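Local coordinates for S-adenosylmethionine:tRNA ribosyltransferase-isomerase (Thermotoga maritima, PDB 1VKY), which probably transfers and isomerizes the ribose moiety of S-adenosylmethionine onto the 7-aminomethyl-7-deazaguanine of tRNA, giving epoxyqueuosine in queuosine biosynthesis, at residues E51-I54 against I59-L62; R39-H44 against M324-E329; L94-E99 against F235-K240. All blocks are in the same frame, centred on the assembly; numbering follows the deposited sequence.

Contact 1 (E51-I54 against I59-L62); sequences EHRI and IEYL
Two hydrogen bonds meet at the phenol oxygen of Tyr61, one toward Glu51 and one from Arg53. In the first, Tyr61 OH donates to Glu51 OE1 at 2.7 Å. This carboxylate oxygen sits at the ring edge, near its plane, whereas the phenol reaches it from above the carboxylate, 52° out of plane. In the second, Arg53 NE donates to Tyr61 OH over 3.2 Å, with an N-H...O angle of 161° and the oxygen almost in the guanidinium plane. The arginine chain bends at chi2 and chi3, which sets NE facing the phenol oxygen.

The ionic term is Arg53 with Glu60, whose carboxylate lies off the guanidinium edge. Arg53 NH2 and Glu60 OE1 are modelled too close together, so although the charges suit a salt bridge its geometry is doubtful. Arg53 NH1 has a salt bridge to Glu57, and Glu51 OE1 a further hydrogen bond to His44.

Residues 51-54, part of strand 49-54, an outermost strand of the mixed sheet within this chain, are tied at the surface to the 3-10 segment that follows. A phenylalanine in place of Tyr61 would probably leave Arg53 NE and Glu51 OE1 without their shared partner. With one bond given and one received, the phenol relays between a guanidinium and a carboxylate, and the positive charge on one side probably makes its proton a stronger donor to the other.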
ATOM      1  N   GLU B  51      21.883 -15.130   6.609  1.00 29.19           N
ATOM      2  CA  GLU B  51      21.250 -16.126   5.742  1.00 27.78           C
ATOM      3  C   GLU B  51      20.100 -15.559   4.955  1.00 27.91           C
ATOM      4  O   GLU B  51      19.447 -14.583   5.351  1.00 27.60           O
ATOM      5  CB  GLU B  51      20.667 -17.285   6.539  1.00 28.91           C
ATOM      6  CG  GLU B  51      21.595 -18.003   7.479  1.00 29.36           C
ATOM      7  CD  GLU B  51      20.852 -19.133   8.154  1.00 29.39           C
ATOM      8  OE1 GLU B  51      20.458 -19.016   9.335  1.00 26.14           O
ATOM      9  OE2 GLU B  51      20.620 -20.104   7.455  1.00 29.45           O
ATOM     10  N   HIS B  52      19.825 -16.214   3.831  1.00 26.23           N
ATOM     11  CA  HIS B  52      18.774 -15.766   2.917  1.00 29.00           C
ATOM     12  C   HIS B  52      17.718 -16.864   2.789  1.00 30.84           C
ATOM     13  O   HIS B  52      17.967 -17.882   2.178  1.00 29.74           O
ATOM     14  CB  HIS B  52      19.420 -15.444   1.576  1.00 28.37           C
ATOM     15  CG  HIS B  52      20.500 -14.425   1.704  1.00 30.36           C
ATOM     16  ND1 HIS B  52      20.236 -13.082   1.829  1.00 29.90           N
ATOM     17  CD2 HIS B  52      21.838 -14.563   1.832  1.00 31.64           C
ATOM     18  CE1 HIS B  52      21.374 -12.427   1.978  1.00 29.28           C
ATOM     19  NE2 HIS B  52      22.361 -13.304   1.987  1.00 37.47           N
ATOM     20  N   ARG B  53      16.542 -16.622   3.374  1.00 29.33           N
ATOM     21  CA  ARG B  53      15.495 -17.637   3.557  1.00 28.88           C
ATOM     22  C   ARG B  53      14.173 -17.071   3.024  1.00 28.01           C
ATOM     23  O   ARG B  53      14.172 -16.012   2.381  1.00 28.29           O
ATOM     24  CB  ARG B  53      15.383 -18.024   5.039  1.00 29.30           C
ATOM     25  CG  ARG B  53      16.709 -18.583   5.578  1.00 31.06           C
ATOM     26  CD  ARG B  53      17.075 -20.001   4.987  1.00 25.14           C
ATOM     27  NE  ARG B  53      16.830 -20.809   6.117  1.00 38.77           N
ATOM     28  CZ  ARG B  53      16.053 -21.822   6.209  1.00 38.09           C
ATOM     29  NH1 ARG B  53      15.481 -22.408   5.189  1.00 34.55           N
ATOM     30  NH2 ARG B  53      15.957 -22.335   7.388  1.00 41.34           N
ATOM     31  N   ILE B  54      13.106 -17.836   3.249  1.00 27.65           N
ATOM     32  CA  ILE B  54      11.730 -17.475   2.942  1.00 28.58           C
ATOM     33  C   ILE B  54      10.991 -17.385   4.255  1.00 28.62           C
ATOM     34  O   ILE B  54      11.308 -18.129   5.182  1.00 26.99           O
ATOM     35  CB  ILE B  54      11.075 -18.571   2.046  1.00 30.07           C
ATOM     36  CG1 ILE B  54      11.813 -18.672   0.729  1.00 35.08           C
ATOM     37  CG2 ILE B  54       9.603 -18.305   1.814  1.00 37.01           C
ATOM     38  CD1 ILE B  54      11.965 -17.371   0.026  1.00 39.00           C
ATOM     39  N   ILE B  59      10.000 -20.569  11.350  1.00 27.39           N
ATOM     40  CA  ILE B  59       9.802 -21.602  12.359  1.00 28.18           C
ATOM     41  C   ILE B  59      11.089 -22.393  12.718  1.00 26.56           C
ATOM     42  O   ILE B  59      11.252 -22.862  13.833  1.00 29.86           O
ATOM     43  CB  ILE B  59       8.703 -22.559  11.865  1.00 28.02           C
ATOM     44  CG1 ILE B  59       8.238 -23.499  12.985  1.00 32.74           C
ATOM     45  CG2 ILE B  59       9.156 -23.322  10.622  1.00 31.97           C
ATOM     46  CD1 ILE B  59       6.878 -24.118  12.678  1.00 36.99           C
ATOM     47  N   GLU B  60      12.002 -22.519  11.768  1.00 28.02           N
ATOM     48  CA  GLU B  60      13.289 -23.231  11.983  1.00 27.63           C
ATOM     49  C   GLU B  60      14.252 -22.494  12.947  1.00 27.92           C
ATOM     50  O   GLU B  60      15.323 -23.012  13.274  1.00 26.40           O
ATOM     51  CB  GLU B  60      13.990 -23.411  10.640  1.00 27.34           C
ATOM     52  CG  GLU B  60      13.155 -24.226   9.675  1.00 33.26           C
ATOM     53  CD  GLU B  60      13.809 -24.354   8.327  1.00 38.11           C
ATOM     54  OE1 GLU B  60      14.997 -24.021   8.223  1.00 34.28           O
ATOM     55  OE2 GLU B  60      13.171 -24.807   7.388  1.00 36.39           O
ATOM     56  N   TYR B  61      13.881 -21.266  13.355  1.00 25.24           N
ATOM     57  CA  TYR B  61      14.676 -20.449  14.250  1.00 25.36           C
ATOM     58  C   TYR B  61      14.025 -20.313  15.613  1.00 26.54           C
ATOM     59  O   TYR B  61      14.595 -19.718  16.494  1.00 28.04           O
ATOM     60  CB  TYR B  61      14.886 -19.053  13.636  1.00 28.58           C
ATOM     61  CG  TYR B  61      15.684 -19.136  12.368  1.00 26.59           C
ATOM     62  CD1 TYR B  61      15.049 -19.215  11.148  1.00 28.63           C
ATOM     63  CD2 TYR B  61      17.080 -19.246  12.405  1.00 24.58           C
ATOM     64  CE1 TYR B  61      15.767 -19.321   9.962  1.00 26.45           C
ATOM     65  CE2 TYR B  61      17.820 -19.369  11.235  1.00 24.96           C
ATOM     66  CZ  TYR B  61      17.150 -19.406  10.002  1.00 24.57           C
ATOM     67  OH  TYR B  61      17.856 -19.524   8.826  1.00 27.94           O
ATOM     68  N   LEU B  62      12.832 -20.864  15.779  1.00 25.74           N
ATOM     69  CA  LEU B  62      12.062 -20.664  16.983  1.00 25.78           C
ATOM     70  C   LEU B  62      11.949 -21.976  17.685  1.00 25.84           C
ATOM     71  O   LEU B  62      11.798 -23.016  17.076  1.00 26.82           O
ATOM     72  CB  LEU B  62      10.663 -20.077  16.688  1.00 26.16           C
ATOM     73  CG  LEU B  62      10.682 -18.683  16.007  1.00 26.31           C
ATOM     74  CD1 LEU B  62       9.299 -18.239  15.505  1.00 31.34           C
ATOM     75  CD2 LEU B  62      11.292 -17.645  16.910  1.00 35.81           C
TER

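Contact 2 (R39-H44 against M324-E329); sequences RLMVLH and MEAYRE
Met41 and Leu43 meet Ala326 without a flat side chain between them, and the planar groups stand around the contact instead. Within the helix, the Arg328 guanidinium carries Met324 O over the centre of one face, 3.6 Å above its plane. The Tyr327 ring meets Tyr20 edge-to-face and Phe303 with the planes about 60° apart, while Arg39 forms a cation-pi pair with Tyr335.

At the contact itself, Ala326 gives both its methyl and its carbonyl oxygen. Leu43 brings both branches to the methyl, CD2 at 3.7 Å and CD1 at 3.9 Å from Ala326 CB. Two residues earlier on the strand, on the same face, Met41 lays its sulfur alongside, SD being 3.9 Å from the same CB. CG anti to the backbone N (chi1 -171°) and an extended chi2 place the sulfur there.

This is a helix packed on the face of a mixed beta sheet: the axes of strand segment 39-44, flanked by strands 49-54 and 343-346, and helix segment 324-329 approach to 10.4 Å, their N-to-C directions 155° apart. The alternation of the strand points Met41 and Leu43 alike toward the helix.

Beyond the methyl, a bend at chi3 turns Met41 CE to within 3.6 Å of Ala326 O. Glu329, one turn on, borders the patch through its backbone, and its carboxylate is engaged by Arg333.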
ATOM      1  N   ARG B  39      10.646 -12.981   1.108  1.00 27.73           N
ATOM      2  CA  ARG B  39      12.010 -13.313   1.518  1.00 27.39           C
ATOM      3  C   ARG B  39      12.197 -12.944   2.986  1.00 26.49           C
ATOM      4  O   ARG B  39      11.483 -12.087   3.501  1.00 27.20           O
ATOM      5  CB  ARG B  39      13.036 -12.591   0.655  1.00 27.78           C
ATOM      6  CG  ARG B  39      12.872 -12.960  -0.777  1.00 30.91           C
ATOM      7  CD  ARG B  39      13.879 -12.330  -1.707  1.00 38.81           C
ATOM      8  NE  ARG B  39      15.135 -13.002  -1.543  1.00 47.03           N
ATOM      9  CZ  ARG B  39      16.196 -12.814  -2.302  1.00 50.89           C
ATOM     10  NH1 ARG B  39      16.163 -11.951  -3.313  1.00 41.20           N
ATOM     11  NH2 ARG B  39      17.306 -13.501  -2.027  1.00 49.58           N
ATOM     12  N   LEU B  40      13.081 -13.675   3.664  1.00 24.61           N
ATOM     13  CA  LEU B  40      13.454 -13.419   5.061  1.00 23.78           C
ATOM     14  C   LEU B  40      14.957 -13.490   5.124  1.00 21.58           C
ATOM     15  O   LEU B  40      15.518 -14.577   4.984  1.00 25.44           O
ATOM     16  CB  LEU B  40      12.852 -14.483   6.008  1.00 21.56           C
ATOM     17  CG  LEU B  40      13.190 -14.433   7.509  1.00 25.14           C
ATOM     18  CD1 LEU B  40      12.601 -13.195   8.151  1.00 29.41           C
ATOM     19  CD2 LEU B  40      12.746 -15.656   8.277  1.00 27.92           C
ATOM     20  N   MET B  41      15.601 -12.353   5.369  1.00 23.00           N
ATOM     21  CA  MET B  41      17.020 -12.324   5.681  1.00 25.38           C
ATOM     22  C   MET B  41      17.176 -12.525   7.195  1.00 26.81           C
ATOM     23  O   MET B  41      16.553 -11.840   7.973  1.00 25.37           O
ATOM     24  CB  MET B  41      17.652 -10.983   5.298  1.00 26.20           C
ATOM     25  CG  MET B  41      19.167 -10.991   5.413  1.00 28.50           C
ATOM     26  SD  MET B  41      19.962  -9.490   4.824  1.00 31.04           S
ATOM     27  CE  MET B  41      19.637  -9.525   3.078  1.00 31.19           C
ATOM     28  N   VAL B  42      18.052 -13.450   7.582  1.00 25.54           N
ATOM     29  CA  VAL B  42      18.304 -13.738   8.979  1.00 24.95           C
ATOM     30  C   VAL B  42      19.709 -13.295   9.346  1.00 24.18           C
ATOM     31  O   VAL B  42      20.690 -13.745   8.739  1.00 24.07           O
ATOM     32  CB  VAL B  42      18.126 -15.241   9.273  1.00 25.06           C
ATOM     33  CG1 VAL B  42      18.295 -15.518  10.741  1.00 27.47           C
ATOM     34  CG2 VAL B  42      16.720 -15.721   8.828  1.00 27.70           C
ATOM     35  N   LEU B  43      19.777 -12.481  10.391  1.00 25.16           N
ATOM     36  CA  LEU B  43      20.997 -11.944  10.956  1.00 24.91           C
ATOM     37  C   LEU B  43      21.263 -12.548  12.346  1.00 26.44           C
ATOM     38  O   LEU B  43      20.432 -12.468  13.235  1.00 25.55           O
ATOM     39  CB  LEU B  43      20.879 -10.415  11.080  1.00 22.47           C
ATOM     40  CG  LEU B  43      21.276  -9.601   9.832  1.00 26.47           C
ATOM     41  CD1 LEU B  43      20.529  -9.980   8.648  1.00 32.64           C
ATOM     42  CD2 LEU B  43      21.108  -8.156  10.118  1.00 26.98           C
ATOM     43  N   HIS B  44      22.435 -13.159  12.492  1.00 24.74           N
ATOM     44  CA  HIS B  44      22.863 -13.770  13.742  1.00 25.58           C
ATOM     45  C   HIS B  44      23.924 -12.850  14.337  1.00 24.54           C
ATOM     46  O   HIS B  44      25.069 -12.830  13.884  1.00 24.61           O
ATOM     47  CB  HIS B  44      23.447 -15.161  13.479  1.00 27.06           C
ATOM     48  CG  HIS B  44      22.491 -16.129  12.848  1.00 29.15           C
ATOM     49  ND1 HIS B  44      21.737 -17.012  13.582  1.00 28.02           N
ATOM     50  CD2 HIS B  44      22.190 -16.372  11.547  1.00 27.08           C
ATOM     51  CE1 HIS B  44      21.011 -17.758  12.767  1.00 28.25           C
ATOM     52  NE2 HIS B  44      21.275 -17.397  11.528  1.00 28.07           N
ATOM     53  N   MET B 324      24.212  -2.414   8.181  1.00 27.71           N
ATOM     54  CA  MET B 324      24.521  -1.755   6.881  1.00 27.42           C
ATOM     55  C   MET B 324      25.088  -2.732   5.854  1.00 27.75           C
ATOM     56  O   MET B 324      24.753  -2.646   4.716  1.00 28.39           O
ATOM     57  CB  MET B 324      25.426  -0.535   7.093  1.00 28.70           C
ATOM     58  CG  MET B 324      24.749   0.534   7.981  1.00 33.70           C
ATOM     59  SD  MET B 324      23.136   1.243   7.413  1.00 44.94           S
ATOM     60  CE  MET B 324      21.988  -0.034   7.020  1.00 61.38           C
ATOM     61  N   GLU B 325      25.924  -3.675   6.289  1.00 31.11           N
ATOM     62  CA  GLU B 325      26.400  -4.776   5.437  1.00 30.40           C
ATOM     63  C   GLU B 325      25.197  -5.610   4.937  1.00 28.35           C
ATOM     64  O   GLU B 325      25.050  -5.886   3.751  1.00 26.11           O
ATOM     65  CB  GLU B 325      27.413  -5.606   6.262  1.00 32.27           C
ATOM     66  CG  GLU B 325      27.783  -6.983   5.738  1.00 38.40           C
ATOM     67  CD  GLU B 325      28.908  -7.652   6.551  1.00 45.24           C
ATOM     68  OE1 GLU B 325      28.829  -7.720   7.822  1.00 62.64           O
ATOM     69  N   ALA B 326      24.285  -5.949   5.839  1.00 25.89           N
ATOM     70  CA  ALA B 326      23.069  -6.708   5.479  1.00 27.78           C
ATOM     71  C   ALA B 326      22.206  -5.972   4.444  1.00 27.06           C
ATOM     72  O   ALA B 326      21.648  -6.580   3.522  1.00 27.99           O
ATOM     73  CB  ALA B 326      22.246  -7.009   6.736  1.00 27.15           C
ATOM     74  N   TYR B 327      22.039  -4.670   4.629  1.00 26.66           N
ATOM     75  CA  TYR B 327      21.249  -3.882   3.678  1.00 27.63           C
ATOM     76  C   TYR B 327      21.929  -3.770   2.304  1.00 31.04           C
ATOM     77  O   TYR B 327      21.264  -3.786   1.261  1.00 31.29           O
ATOM     78  CB  TYR B 327      20.978  -2.483   4.217  1.00 27.51           C
ATOM     79  CG  TYR B 327      19.726  -2.403   5.029  1.00 24.63           C
ATOM     80  CD1 TYR B 327      19.585  -3.145   6.198  1.00 24.24           C
ATOM     81  CD2 TYR B 327      18.668  -1.583   4.641  1.00 25.69           C
ATOM     82  CE1 TYR B 327      18.401  -3.035   6.975  1.00 24.54           C
ATOM     83  CE2 TYR B 327      17.487  -1.494   5.389  1.00 27.05           C
ATOM     84  CZ  TYR B 327      17.364  -2.220   6.558  1.00 24.48           C
ATOM     85  OH  TYR B 327      16.207  -2.109   7.311  1.00 27.50           O
ATOM     86  N   ARG B 328      23.255  -3.679   2.293  1.00 31.24           N
ATOM     87  CA  ARG B 328      23.951  -3.685   0.998  1.00 32.41           C
ATOM     88  C   ARG B 328      23.758  -5.023   0.276  1.00 29.92           C
ATOM     89  O   ARG B 328      23.530  -5.055  -0.943  1.00 28.94           O
ATOM     90  CB  ARG B 328      25.418  -3.361   1.205  1.00 34.60           C
ATOM     91  CG  ARG B 328      25.683  -1.855   1.378  1.00 40.66           C
ATOM     92  CD  ARG B 328      27.172  -1.487   1.242  1.00 41.36           C
ATOM     93  NE  ARG B 328      27.936  -2.083   2.332  1.00 43.98           N
ATOM     94  CZ  ARG B 328      28.052  -1.583   3.553  1.00 44.21           C
ATOM     95  NH1 ARG B 328      27.477  -0.426   3.884  1.00 47.65           N
ATOM     96  NH2 ARG B 328      28.764  -2.251   4.451  1.00 43.07           N
ATOM     97  N   GLU B 329      23.827  -6.136   1.022  1.00 28.86           N
ATOM     98  CA  GLU B 329      23.519  -7.466   0.465  1.00 29.43           C
ATOM     99  C   GLU B 329      22.077  -7.607  -0.019  1.00 30.48           C
ATOM    100  O   GLU B 329      21.816  -8.267  -1.047  1.00 27.82           O
ATOM    101  CB  GLU B 329      23.805  -8.600   1.471  1.00 29.26           C
ATOM    102  CG  GLU B 329      25.142  -9.322   1.316  1.00 45.97           C
ATOM    103  CD  GLU B 329      25.399  -9.929  -0.089  1.00 51.98           C
ATOM    104  OE1 GLU B 329      26.229  -9.371  -0.835  1.00 59.99           O
ATOM    105  OE2 GLU B 329      24.802 -10.969  -0.461  1.00 49.46           O
TER

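Contact 3 (L94-E99 against F235-K240); sequences LIERLE and FYQVPK
Gln237 reaches across from its strand to Glu96, donating from NE2 to OE1 at 2.9 Å with an N-H...O angle of 150°. The bond is well placed on the amide side, where the carboxylate oxygen lies close to the amide plane. On the other side the donor stands above the carboxylate, 44° out of its plane. The side chains cross at about a right angle, and their flat ends are turned 64° apart. Next to this bond, Ile95 slides past Gln237 in the opposite direction and sets its CG2 methyl 3.9 Å from Gln237 OE1.

Both polar chains are stretched out. Gln237 has CG anti to the backbone N and remains extended to the amide, so that it spans the gap between backbones whose nearest CA atoms, those of Ile95 and Gln237, are 8.8 Å apart. Glu96 is extended in the same manner.

Further out, a classic beta bulge, in which Ile95 and Glu96 both face Lys104, is consistent with these two successive residues of strand 89-97 both pointing toward the other segment. His212 of the adjacent strand 205-213 is hydrogen-bonded through NE2 to Gln237 OE1, and it also touches Ile95. The contact thereby joins the six-stranded antiparallel sheet to the large mixed sheet.

With its oxygen bound to His212 and its nitrogen to Glu96, the amide of Gln237 has distinct partners at its two ends, which probably fixes its flip and makes it a directional polar bridge between the sheets.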
ATOM      1  N   LEU B  94     -11.889   6.270  25.110  1.00 29.19           N
ATOM      2  CA  LEU B  94     -12.154   4.859  25.257  1.00 30.14           C
ATOM      3  C   LEU B  94     -10.949   4.054  24.776  1.00 31.23           C
ATOM      4  O   LEU B  94     -10.449   4.296  23.683  1.00 33.56           O
ATOM      5  CB  LEU B  94     -13.407   4.452  24.466  1.00 31.63           C
ATOM      6  CG  LEU B  94     -14.754   4.469  25.201  1.00 35.17           C
ATOM      7  CD1 LEU B  94     -15.091   5.811  25.801  1.00 34.16           C
ATOM      8  CD2 LEU B  94     -15.864   4.000  24.257  1.00 36.26           C
ATOM      9  N   ILE B  95     -10.495   3.129  25.621  1.00 29.77           N
ATOM     10  CA  ILE B  95      -9.270   2.347  25.398  1.00 30.92           C
ATOM     11  C   ILE B  95      -9.652   0.877  25.271  1.00 30.11           C
ATOM     12  O   ILE B  95      -9.305   0.224  24.311  1.00 32.54           O
ATOM     13  CB  ILE B  95      -8.262   2.561  26.589  1.00 29.08           C
ATOM     14  CG1 ILE B  95      -7.787   4.031  26.676  1.00 32.70           C
ATOM     15  CG2 ILE B  95      -7.116   1.609  26.535  1.00 33.92           C
ATOM     16  CD1 ILE B  95      -7.154   4.612  25.418  1.00 35.53           C
ATOM     17  N   GLU B  96     -10.370   0.338  26.242  1.00 31.53           N
ATOM     18  CA  GLU B  96     -10.651  -1.074  26.216  1.00 30.71           C
ATOM     19  C   GLU B  96     -12.016  -1.427  26.782  1.00 31.66           C
ATOM     20  O   GLU B  96     -12.341  -1.099  27.903  1.00 29.42           O
ATOM     21  CB  GLU B  96      -9.548  -1.833  26.973  1.00 31.64           C
ATOM     22  CG  GLU B  96      -9.663  -3.335  26.837  1.00 30.22           C
ATOM     23  CD  GLU B  96      -8.745  -4.103  27.755  1.00 37.73           C
ATOM     24  OE1 GLU B  96      -7.893  -3.488  28.438  1.00 32.77           O
ATOM     25  OE2 GLU B  96      -8.876  -5.348  27.777  1.00 39.00           O
ATOM     26  N   ARG B  97     -12.801  -2.149  26.001  1.00 31.49           N
ATOM     27  CA  ARG B  97     -14.131  -2.573  26.436  1.00 28.40           C
ATOM     28  C   ARG B  97     -14.064  -3.798  27.296  1.00 30.07           C
ATOM     29  O   ARG B  97     -13.498  -4.820  26.892  1.00 29.93           O
ATOM     30  CB  ARG B  97     -14.936  -2.885  25.199  1.00 30.68           C
ATOM     31  CG  ARG B  97     -16.324  -3.358  25.393  1.00 29.18           C
ATOM     32  CD  ARG B  97     -16.975  -3.550  24.051  1.00 35.53           C
ATOM     33  NE  ARG B  97     -18.375  -3.889  24.179  1.00 30.89           N
ATOM     34  CZ  ARG B  97     -18.830  -5.122  24.302  1.00 38.02           C
ATOM     35  NH1 ARG B  97     -18.010  -6.154  24.339  1.00 35.08           N
ATOM     36  NH2 ARG B  97     -20.123  -5.325  24.395  1.00 33.16           N
ATOM     37  N   LEU B  98     -14.641  -3.704  28.491  1.00 31.75           N
ATOM     38  CA  LEU B  98     -14.661  -4.834  29.412  1.00 31.77           C
ATOM     39  C   LEU B  98     -15.963  -5.605  29.251  1.00 32.46           C
ATOM     40  O   LEU B  98     -16.025  -6.805  29.479  1.00 32.71           O
ATOM     41  CB  LEU B  98     -14.463  -4.361  30.855  1.00 31.76           C
ATOM     42  CG  LEU B  98     -13.209  -3.500  31.132  1.00 32.24           C
ATOM     43  CD1 LEU B  98     -13.030  -3.333  32.627  1.00 37.28           C
ATOM     44  CD2 LEU B  98     -11.937  -4.068  30.517  1.00 32.36           C
ATOM     45  N   GLU B  99     -16.986  -4.887  28.823  1.00 33.56           N
ATOM     46  CA  GLU B  99     -18.339  -5.369  28.763  1.00 33.69           C
ATOM     47  C   GLU B  99     -19.132  -4.240  28.095  1.00 33.69           C
ATOM     48  O   GLU B  99     -18.735  -3.092  28.184  1.00 31.59           O
ATOM     49  CB  GLU B  99     -18.833  -5.663  30.205  1.00 35.45           C
ATOM     50  CG  GLU B  99     -20.317  -5.786  30.387  1.00 36.17           C
ATOM     51  CD  GLU B  99     -20.720  -6.785  31.452  1.00 41.22           C
ATOM     52  OE1 GLU B  99     -20.884  -6.394  32.633  1.00 43.97           O
ATOM     53  OE2 GLU B  99     -20.921  -7.972  31.107  1.00 39.31           O
ATOM     54  N   PHE B 235      -1.284   6.066  22.221  1.00 35.90           N
ATOM     55  CA  PHE B 235      -1.041   5.536  23.529  1.00 32.54           C
ATOM     56  C   PHE B 235      -0.727   4.076  23.347  1.00 33.96           C
ATOM     57  O   PHE B 235      -1.444   3.361  22.631  1.00 34.14           O
ATOM     58  CB  PHE B 235      -2.267   5.703  24.446  1.00 35.03           C
ATOM     59  CG  PHE B 235      -2.710   7.124  24.612  1.00 30.57           C
ATOM     60  CD1 PHE B 235      -3.605   7.685  23.710  1.00 38.55           C
ATOM     61  CD2 PHE B 235      -2.233   7.890  25.631  1.00 33.06           C
ATOM     62  CE1 PHE B 235      -4.011   8.987  23.839  1.00 38.31           C
ATOM     63  CE2 PHE B 235      -2.634   9.195  25.779  1.00 38.27           C
ATOM     64  CZ  PHE B 235      -3.530   9.748  24.887  1.00 36.50           C
ATOM     65  N   TYR B 236       0.352   3.620  23.968  1.00 30.27           N
ATOM     66  CA  TYR B 236       0.622   2.187  23.964  1.00 26.87           C
ATOM     67  C   TYR B 236      -0.127   1.566  25.110  1.00 25.13           C
ATOM     68  O   TYR B 236      -0.416   2.215  26.125  1.00 25.91           O
ATOM     69  CB  TYR B 236       2.126   1.873  24.084  1.00 27.57           C
ATOM     70  CG  TYR B 236       2.731   2.288  25.397  1.00 20.17           C
ATOM     71  CD1 TYR B 236       2.575   1.489  26.553  1.00 23.55           C
ATOM     72  CD2 TYR B 236       3.428   3.480  25.520  1.00 24.90           C
ATOM     73  CE1 TYR B 236       3.130   1.864  27.740  1.00 23.64           C
ATOM     74  CE2 TYR B 236       4.002   3.832  26.719  1.00 26.65           C
ATOM     75  CZ  TYR B 236       3.855   3.034  27.809  1.00 27.02           C
ATOM     76  OH  TYR B 236       4.376   3.436  29.008  1.00 26.96           O
ATOM     77  N   GLN B 237      -0.435   0.290  24.958  1.00 23.45           N
ATOM     78  CA  GLN B 237      -0.956  -0.499  26.070  1.00 22.31           C
ATOM     79  C   GLN B 237      -0.276  -1.854  26.078  1.00 21.93           C
ATOM     80  O   GLN B 237      -0.166  -2.490  25.044  1.00 23.25           O
ATOM     81  CB  GLN B 237      -2.478  -0.700  25.906  1.00 23.02           C
ATOM     82  CG  GLN B 237      -3.136  -1.492  27.059  1.00 27.61           C
ATOM     83  CD  GLN B 237      -4.598  -1.809  26.821  1.00 24.00           C
ATOM     84  OE1 GLN B 237      -5.088  -1.645  25.708  1.00 26.29           O
ATOM     85  NE2 GLN B 237      -5.283  -2.290  27.863  1.00 26.28           N
ATOM     86  N   VAL B 238       0.175  -2.279  27.248  1.00 22.70           N
ATOM     87  CA  VAL B 238       0.696  -3.610  27.500  1.00 23.13           C
ATOM     88  C   VAL B 238      -0.167  -4.201  28.586  1.00 23.36           C
ATOM     89  O   VAL B 238      -0.035  -3.887  29.772  1.00 24.48           O
ATOM     90  CB  VAL B 238       2.173  -3.613  27.976  1.00 23.78           C
ATOM     91  CG1 VAL B 238       2.721  -5.053  28.010  1.00 23.75           C
ATOM     92  CG2 VAL B 238       3.028  -2.781  27.040  1.00 25.08           C
ATOM     93  N   PRO B 239      -1.086  -5.054  28.180  1.00 23.84           N
ATOM     94  CA  PRO B 239      -2.057  -5.561  29.090  1.00 24.22           C
ATOM     95  C   PRO B 239      -1.513  -6.628  30.018  1.00 23.86           C
ATOM     96  O   PRO B 239      -0.432  -7.182  29.809  1.00 24.00           O
ATOM     97  CB  PRO B 239      -3.153  -6.118  28.146  1.00 24.18           C
ATOM     98  CG  PRO B 239      -2.438  -6.514  26.917  1.00 27.60           C
ATOM     99  CD  PRO B 239      -1.262  -5.578  26.804  1.00 24.83           C
ATOM    100  N   LYS B 240      -2.291  -6.922  31.050  1.00 26.09           N
ATOM    101  CA  LYS B 240      -1.887  -7.816  32.117  1.00 26.42           C
ATOM    102  C   LYS B 240      -1.415  -9.149  31.599  1.00 26.17           C
ATOM    103  O   LYS B 240      -0.449  -9.665  32.080  1.00 25.84           O
ATOM    104  CB  LYS B 240      -3.042  -8.056  33.093  1.00 26.14           C
ATOM    105  CG  LYS B 240      -3.409  -6.861  33.986  1.00 35.34           C
ATOM    106  CD  LYS B 240      -4.376  -7.229  35.104  1.00 35.99           C
ATOM    107  CE  LYS B 240      -4.254  -6.288  36.336  1.00 48.94           C
ATOM    108  NZ  LYS B 240      -4.607  -6.860  37.703  1.00 41.27           N
TER

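From the N terminus, strand 39-44 opens the loop that contact 2 will close. Contact 1 follows, closing a short loop that ties strand 49-54 to the segment after it. Contact 3 opens at 94-99 and closes at 235-240; contact 2 then closes at 324-329, tying strand 39-44 to helix 320-332. Contacts 1 and 3 lie in series, both nested inside contact 2, and none cross. Contacts 1 and 2 have centres about 12 Å apart and share neighbouring strands, with a probable hydrogen bond from Arg53 N to Leu40 O (2.8 Å). Contact 3, centred about 33 Å from contact 1 on the opposite side of the chain's centre, ties the same mixed sheet to the antiparallel one.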